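Tapirin (PDB 6N2C) probably binds cellulose through its zinc-carrying, beta-helical C-terminal domain, consistent with adhesion of a thermophilic bacterium to plant biomass. Local coordinates at residues Q424-S428 with G429-L433; N459-P462 with T463-R467. All coordinates share one frame; numbering follows the deposited sequence.

Interaction 1. Residues Q424-S428 with G429-L433; sequences QNIPS and GIRNL
A type I beta-turn from Pro-427 to Ile-430 lies at one end of the parallel beta-helix, in the loop between strands 416-419 and 434-436. The assignment rests on phi/psi of -60/-33° at Ser-428 and similarly near-standard values at Gly-429, together with the closing bond from Ile-430 N to Pro-427 O, 3.1 Å long. That donor stands well above the carbonyl plane instead of on a lone pair. One residue on, a weak bond from Arg-431 N to Ser-428 O (3.4 Å) continues the turn, and Leu-433 N bonds to Ile-430 O, so the backbone coils toward a helical course just before strand 434-436.

Hydrophobic contact bridges the turn. Ile-426 and Ile-430 cross at about a right angle, CG2 of Ile-426 resting 3.8 Å from CG1 of Ile-430. The same methyl approaches CA of Arg-431, while the other branch of Ile-426 ends with CD1 4.0 Å from Arg-431 CD. With CG1 of Ile-430 set between its backbone N and carbonyl carbon (chi1 58°), this branch is brought beside both Pro-427 O and the Ile-426 methyl. It also meets the proline ring loosely at CD. Arg-431 takes part through its aliphatic portion, which starts anti to the backbone N and then bends at chi2, bringing CD against Ile-426.

Around the turn, Ile-430 packs on Ile-411 and Pro-427 on Leu-405, which joins the loop to the coil carrying strands 400-403 and 411-413, at the 434-436 end of the beta-helix. On the polar side one water fastens the two halves: it donates to Ser-428 O at 2.8 Å, accepts from Asn-432 N at 2.8 Å, and gives its second proton to Asn-432 OD1 at 2.9 Å.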
ATOM      1  N   GLN A 424     -12.864  26.636  29.823  1.00 21.84           N
ATOM      2  CA  GLN A 424     -14.008  27.209  30.516  1.00 22.53           C
ATOM      3  C   GLN A 424     -15.291  26.494  30.012  1.00 22.82           C
ATOM      4  O   GLN A 424     -15.331  25.901  28.932  1.00 22.52           O
ATOM      5  CB  GLN A 424     -14.134  28.698  30.139  1.00 23.81           C
ATOM      6  CG  GLN A 424     -13.068  29.639  30.644  1.00 28.71           C
ATOM      7  CD  GLN A 424     -13.140  31.038  29.931  1.00 34.86           C
ATOM      8  OE1 GLN A 424     -14.193  31.465  29.421  1.00 30.57           O
ATOM      9  NE2 GLN A 424     -12.013  31.748  29.942  1.00 37.82           N
ATOM     10  N   ASN A 425     -16.364  26.691  30.758  1.00 22.20           N
ATOM     11  CA  ASN A 425     -17.740  26.318  30.380  1.00 23.13           C
ATOM     12  C   ASN A 425     -17.898  24.770  30.079  1.00 25.33           C
ATOM     13  O   ASN A 425     -18.695  24.372  29.224  1.00 23.87           O
ATOM     14  CB  ASN A 425     -18.189  27.104  29.171  1.00 23.84           C
ATOM     15  CG  ASN A 425     -18.151  28.616  29.395  1.00 22.50           C
ATOM     16  OD1 ASN A 425     -18.350  29.079  30.499  1.00 26.10           O
ATOM     17  ND2 ASN A 425     -17.768  29.341  28.355  1.00 24.35           N
ATOM     18  N   ILE A 426     -17.135  23.961  30.785  1.00 22.43           N
ATOM     19  CA  ILE A 426     -17.270  22.463  30.672  1.00 22.30           C
ATOM     20  C   ILE A 426     -18.624  22.073  31.337  1.00 24.16           C
ATOM     21  O   ILE A 426     -18.928  22.566  32.406  1.00 25.27           O
ATOM     22  CB  ILE A 426     -16.180  21.756  31.384  1.00 23.13           C
ATOM     23  CG1 ILE A 426     -14.825  22.086  30.687  1.00 25.77           C
ATOM     24  CG2 ILE A 426     -16.410  20.232  31.320  1.00 24.10           C
ATOM     25  CD1 ILE A 426     -13.592  21.717  31.497  1.00 27.85           C
ATOM     26  N   PRO A 427     -19.401  21.156  30.708  1.00 26.46           N
ATOM     27  CA  PRO A 427     -20.609  20.704  31.395  1.00 27.85           C
ATOM     28  C   PRO A 427     -20.330  20.061  32.739  1.00 26.53           C
ATOM     29  O   PRO A 427     -19.404  19.295  32.877  1.00 26.48           O
ATOM     30  CB  PRO A 427     -21.190  19.620  30.449  1.00 28.66           C
ATOM     31  CG  PRO A 427     -20.684  19.968  29.111  1.00 27.21           C
ATOM     32  CD  PRO A 427     -19.309  20.619  29.340  1.00 27.69           C
ATOM     33  N   SER A 428     -21.182  20.338  33.734  1.00 23.11           N
ATOM     34  CA  SER A 428     -20.846  19.939  35.076  1.00 22.14           C
ATOM     35  C   SER A 428     -20.655  18.434  35.223  1.00 22.61           C
ATOM     36  O   SER A 428     -19.897  18.004  36.098  1.00 26.33           O
ATOM     37  CB  SER A 428     -21.929  20.436  36.071  1.00 28.43           C
ATOM     38  OG  SER A 428     -23.196  19.882  35.697  1.00 31.14           O
ATOM     39  N   GLY A 429     -21.380  17.649  34.473  1.00 26.10           N
ATOM     40  CA  GLY A 429     -21.292  16.177  34.582  1.00 28.35           C
ATOM     41  C   GLY A 429     -20.003  15.525  34.061  1.00 29.51           C
ATOM     42  O   GLY A 429     -19.734  14.376  34.366  1.00 26.17           O
ATOM     43  N   ILE A 430     -19.185  16.284  33.340  1.00 25.79           N
ATOM     44  CA  ILE A 430     -17.807  15.794  32.975  1.00 25.76           C
ATOM     45  C   ILE A 430     -16.680  16.636  33.491  1.00 25.16           C
ATOM     46  O   ILE A 430     -15.517  16.339  33.241  1.00 21.97           O
ATOM     47  CB  ILE A 430     -17.634  15.560  31.477  1.00 25.58           C
ATOM     48  CG1 ILE A 430     -17.919  16.825  30.679  1.00 24.72           C
ATOM     49  CG2 ILE A 430     -18.521  14.398  31.069  1.00 27.49           C
ATOM     50  CD1 ILE A 430     -17.438  16.712  29.270  1.00 25.57           C
ATOM     51  N   ARG A 431     -16.990  17.629  34.331  1.00 22.76           N
ATOM     52  CA  ARG A 431     -15.951  18.503  34.827  1.00 25.44           C
ATOM     53  C   ARG A 431     -14.917  17.745  35.589  1.00 23.84           C
ATOM     54  O   ARG A 431     -13.707  18.056  35.491  1.00 23.33           O
ATOM     55  CB  ARG A 431     -16.555  19.689  35.624  1.00 27.92           C
ATOM     56  CG  ARG A 431     -15.502  20.547  36.305  1.00 30.93           C
ATOM     57  CD  ARG A 431     -14.669  21.380  35.323  1.00 35.17           C
ATOM     58  NE  ARG A 431     -13.592  22.087  36.023  1.00 33.73           N
ATOM     59  CZ  ARG A 431     -12.478  21.516  36.544  1.00 35.46           C
ATOM     60  NH1 ARG A 431     -12.201  20.185  36.471  1.00 32.44           N
ATOM     61  NH2 ARG A 431     -11.609  22.297  37.200  1.00 36.02           N
ATOM     62  N   ASN A 432     -15.392  16.705  36.282  0.53 22.90           N
ATOM     63  CA  ASN A 432     -14.573  15.825  37.121  0.53 25.19           C
ATOM     64  C   ASN A 432     -13.380  15.218  36.395  0.53 21.53           C
ATOM     65  O   ASN A 432     -12.334  15.022  36.994  0.53 19.11           O
ATOM     66  CB  ASN A 432     -15.388  14.677  37.797  0.53 26.06           C
ATOM     67  CG  ASN A 432     -15.894  13.596  36.835  0.53 26.97           C
ATOM     68  OD1 ASN A 432     -16.610  13.864  35.854  0.53 25.85           O
ATOM     69  ND2 ASN A 432     -15.586  12.326  37.164  0.53 30.32           N
ATOM     70  N   LEU A 433     -13.564  14.978  35.118  1.00 23.12           N
ATOM     71  CA  LEU A 433     -12.610  14.200  34.313  1.00 23.61           C
ATOM     72  C   LEU A 433     -11.296  14.971  34.165  1.00 22.53           C
ATOM     73  O   LEU A 433     -10.243  14.348  33.903  1.00 24.09           O
ATOM     74  CB  LEU A 433     -13.176  13.953  32.957  1.00 22.81           C
ATOM     75  CG  LEU A 433     -14.449  13.095  32.853  1.00 24.55           C
ATOM     76  CD1 LEU A 433     -14.866  12.915  31.421  1.00 24.57           C
ATOM     77  CD2 LEU A 433     -14.302  11.781  33.642  1.00 26.57           C
TER
HETATM   78  O   HOH W   1     -18.061  16.062  36.963  0.88 27.62           O

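Interaction 2. Residues N459-P462 with T463-R467; sequences NTFP and TNWIR. With GOL (glycerol), chain E.
Two aromatic rings flank a cis-proline turn: Phe-461 carries CB of Pro-462 over the centre of one face, 3.9 Å above its plane, and meets Trp-465 CZ3 at its edge. CB of Asn-464 lies over one face of the Trp-465 indole, toward the rim, while Pro-462 O sits at its edge. CG of Phe-461 stands opposite the backbone N (chi1 -174°), which brings CD1 within 3.9 Å of Trp-465 CZ3, the side chains crossing at about a right angle. CA of Thr-460 and CA of Thr-463 lie 5.8 Å apart across the cis peptide before Pro-462, which defines a type VI turn. A nearly straight bond (172°) in the carbonyl plane runs from Asn-464 N to Thr-460 O. Pro-462 O is gripped twice, by Trp-465 N and Ile-466 N from opposite faces of its plane. Asn-464 OD1 lies 3.4 Å from Thr-460 CG2; a glycine here would probably leave the indole rim less covered and the threonine methyl without the amide it rests against. Trp-465 NE1 bonds to Glu-572. O1 of a glycerol, probably from crystallisation, donates to Asn-459 O at 2.9 Å and accepts from Thr-463 N at 3.0 Å.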
ATOM      1  N   ASN A 459      18.182   7.330  -6.054  0.55 29.82           N
ATOM      2  CA  ASN A 459      18.249   7.377  -7.505  0.55 30.20           C
ATOM      3  C   ASN A 459      19.004   6.152  -8.084  0.55 25.06           C
ATOM      4  O   ASN A 459      18.961   5.920  -9.265  0.55 26.80           O
ATOM      5  CB  ASN A 459      18.921   8.676  -7.983  0.55 36.10           C
ATOM      6  CG  ASN A 459      18.293   9.926  -7.387  0.55 38.20           C
ATOM      7  OD1 ASN A 459      17.085  10.057  -7.358  0.55 36.51           O
ATOM      8  ND2 ASN A 459      19.140  10.868  -6.926  0.55 46.91           N
ATOM      9  N   THR A 460      19.703   5.396  -7.257  1.00 26.81           N
ATOM     10  CA  THR A 460      20.264   4.149  -7.656  1.00 24.47           C
ATOM     11  C   THR A 460      19.205   3.087  -7.981  1.00 23.00           C
ATOM     12  O   THR A 460      19.510   2.125  -8.679  1.00 21.56           O
ATOM     13  CB  THR A 460      21.212   3.586  -6.574  1.00 29.36           C
ATOM     14  OG1 THR A 460      20.598   3.648  -5.276  1.00 27.42           O
ATOM     15  CG2 THR A 460      22.512   4.368  -6.509  1.00 33.44           C
ATOM     16  N   PHE A 461      17.969   3.242  -7.482  1.00 19.34           N
ATOM     17  CA  PHE A 461      17.001   2.153  -7.722  1.00 19.15           C
ATOM     18  C   PHE A 461      16.030   2.513  -8.781  1.00 16.34           C
ATOM     19  O   PHE A 461      15.343   3.526  -8.662  1.00 18.00           O
ATOM     20  CB  PHE A 461      16.249   1.826  -6.411  1.00 18.69           C
ATOM     21  CG  PHE A 461      15.353   0.644  -6.550  1.00 17.56           C
ATOM     22  CD1 PHE A 461      15.842  -0.661  -6.376  1.00 16.80           C
ATOM     23  CD2 PHE A 461      13.997   0.804  -6.836  1.00 16.29           C
ATOM     24  CE1 PHE A 461      15.020  -1.737  -6.543  1.00 17.68           C
ATOM     25  CE2 PHE A 461      13.176  -0.308  -6.949  1.00 15.34           C
ATOM     26  CZ  PHE A 461      13.650  -1.574  -6.819  1.00 15.93           C
ATOM     27  N   PRO A 462      15.866   1.704  -9.811  1.00 15.07           N
ATOM     28  CA  PRO A 462      16.359   0.331  -9.969  1.00 13.72           C
ATOM     29  C   PRO A 462      17.594   0.207 -10.887  1.00 14.77           C
ATOM     30  O   PRO A 462      18.095  -0.912 -11.137  1.00 15.05           O
ATOM     31  CB  PRO A 462      15.152  -0.326 -10.581  1.00 13.50           C
ATOM     32  CG  PRO A 462      14.599   0.713 -11.529  1.00 15.78           C
ATOM     33  CD  PRO A 462      14.752   1.981 -10.720  1.00 14.42           C
ATOM     34  N   THR A 463      18.015   1.338 -11.454  1.00 16.27           N
ATOM     35  CA  THR A 463      19.006   1.211 -12.543  1.00 16.27           C
ATOM     36  C   THR A 463      20.417   0.746 -12.181  1.00 18.56           C
ATOM     37  O   THR A 463      21.150   0.391 -13.114  1.00 21.43           O
ATOM     38  CB  THR A 463      19.122   2.512 -13.410  1.00 17.80           C
ATOM     39  OG1 THR A 463      19.615   3.558 -12.607  1.00 23.59           O
ATOM     40  CG2 THR A 463      17.831   2.883 -14.023  1.00 19.73           C
ATOM     41  N   ASN A 464      20.846   0.729 -10.908  1.00 18.95           N
ATOM     42  CA  ASN A 464      22.044   0.064 -10.577  1.00 20.00           C
ATOM     43  C   ASN A 464      22.013  -1.405 -10.962  1.00 21.47           C
ATOM     44  O   ASN A 464      23.053  -1.990 -11.262  1.00 21.05           O
ATOM     45  CB  ASN A 464      22.386   0.161  -9.068  1.00 20.35           C
ATOM     46  CG  ASN A 464      23.198   1.382  -8.730  1.00 22.85           C
ATOM     47  OD1 ASN A 464      23.025   2.472  -9.315  1.00 21.68           O
ATOM     48  ND2 ASN A 464      24.020   1.245  -7.605  1.00 23.11           N
ATOM     49  N   TRP A 465      20.820  -2.034 -10.954  1.00 18.23           N
ATOM     50  CA  TRP A 465      20.642  -3.458 -11.141  1.00 16.04           C
ATOM     51  C   TRP A 465      19.896  -3.926 -12.405  1.00 16.66           C
ATOM     52  O   TRP A 465      19.927  -5.118 -12.793  1.00 17.28           O
ATOM     53  CB  TRP A 465      19.954  -4.016  -9.839  1.00 16.91           C
ATOM     54  CG  TRP A 465      20.753  -3.715  -8.638  1.00 16.66           C
ATOM     55  CD1 TRP A 465      21.830  -4.367  -8.206  1.00 17.45           C
ATOM     56  CD2 TRP A 465      20.558  -2.590  -7.723  1.00 16.25           C
ATOM     57  NE1 TRP A 465      22.308  -3.761  -7.059  1.00 18.14           N
ATOM     58  CE2 TRP A 465      21.546  -2.671  -6.752  1.00 17.22           C
ATOM     59  CE3 TRP A 465      19.632  -1.546  -7.654  1.00 16.70           C
ATOM     60  CZ2 TRP A 465      21.646  -1.757  -5.700  1.00 18.93           C
ATOM     61  CZ3 TRP A 465      19.720  -0.618  -6.659  1.00 18.91           C
ATOM     62  CH2 TRP A 465      20.752  -0.708  -5.693  1.00 17.38           C
ATOM     63  N   ILE A 466      19.192  -3.041 -13.059  1.00 15.59           N
ATOM     64  CA  ILE A 466      18.478  -3.374 -14.255  1.00 13.61           C
ATOM     65  C   ILE A 466      18.603  -2.209 -15.211  1.00 13.27           C
ATOM     66  O   ILE A 466      18.187  -1.079 -14.934  1.00 13.49           O
ATOM     67  CB  ILE A 466      16.980  -3.843 -14.055  1.00 13.80           C
ATOM     68  CG1 ILE A 466      16.397  -4.249 -15.370  1.00 14.70           C
ATOM     69  CG2 ILE A 466      16.127  -2.820 -13.346  1.00 15.01           C
ATOM     70  CD1 ILE A 466      15.073  -4.971 -15.380  1.00 14.53           C
ATOM     71  N   ARG A 467      19.073  -2.503 -16.424  1.00 13.03           N
ATOM     72  CA  ARG A 467      19.528  -1.428 -17.364  1.00 14.98           C
ATOM     73  C   ARG A 467      19.010  -1.799 -18.731  1.00 13.59           C
ATOM     74  O   ARG A 467      19.779  -2.352 -19.571  1.00 18.29           O
ATOM     75  CB  ARG A 467      21.053  -1.343 -17.378  1.00 15.31           C
ATOM     76  CG  ARG A 467      21.549  -0.934 -16.020  1.00 17.52           C
ATOM     77  CD  ARG A 467      23.032  -0.769 -15.939  1.00 19.27           C
ATOM     78  NE  ARG A 467      23.441  -0.602 -14.592  1.00 19.15           N
ATOM     79  CZ  ARG A 467      24.713  -0.593 -14.193  1.00 20.38           C
ATOM     80  NH1 ARG A 467      25.722  -0.542 -15.097  1.00 20.28           N
ATOM     81  NH2 ARG A 467      24.991  -0.617 -12.891  1.00 21.20           N
TER
HETATM   82  C1  GOL E 703      16.445   4.873 -11.955  0.81 37.39           C
HETATM   83  O1  GOL E 703      17.437   4.219 -11.042  0.81 22.11           O
HETATM   84  C2  GOL E 703      15.452   5.933 -11.466  0.81 40.07           C
HETATM   85  O2  GOL E 703      15.275   5.888 -10.034  0.81 45.10           O
HETATM   86  C3  GOL E 703      14.040   5.798 -12.104  0.81 44.76           C
HETATM   87  O3  GOL E 703      13.074   6.592 -11.352  0.81 41.40           O

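From the N terminus, the chain winds through the beta-helix as far as strand 416-419, and interaction 1 then folds the loop leading into strand 434-436, outermost at that end. The chain next runs back along the solenoid to helix 451-457, after which interaction 2 closes its turn before strand 483-488 begins the coils at the other end. Both are local and in series, neither nested nor crossing. The centres of interactions 1 and 2 lie about 60 Å apart, on opposite sides of the chain's centre; their nearest atoms are about 49 Å apart. Residues 424-433 tie their loop to strand 411-413, whereas 459-467 join the returning chain to Phe-183 and strand 186-190 near the start of the modelled chain.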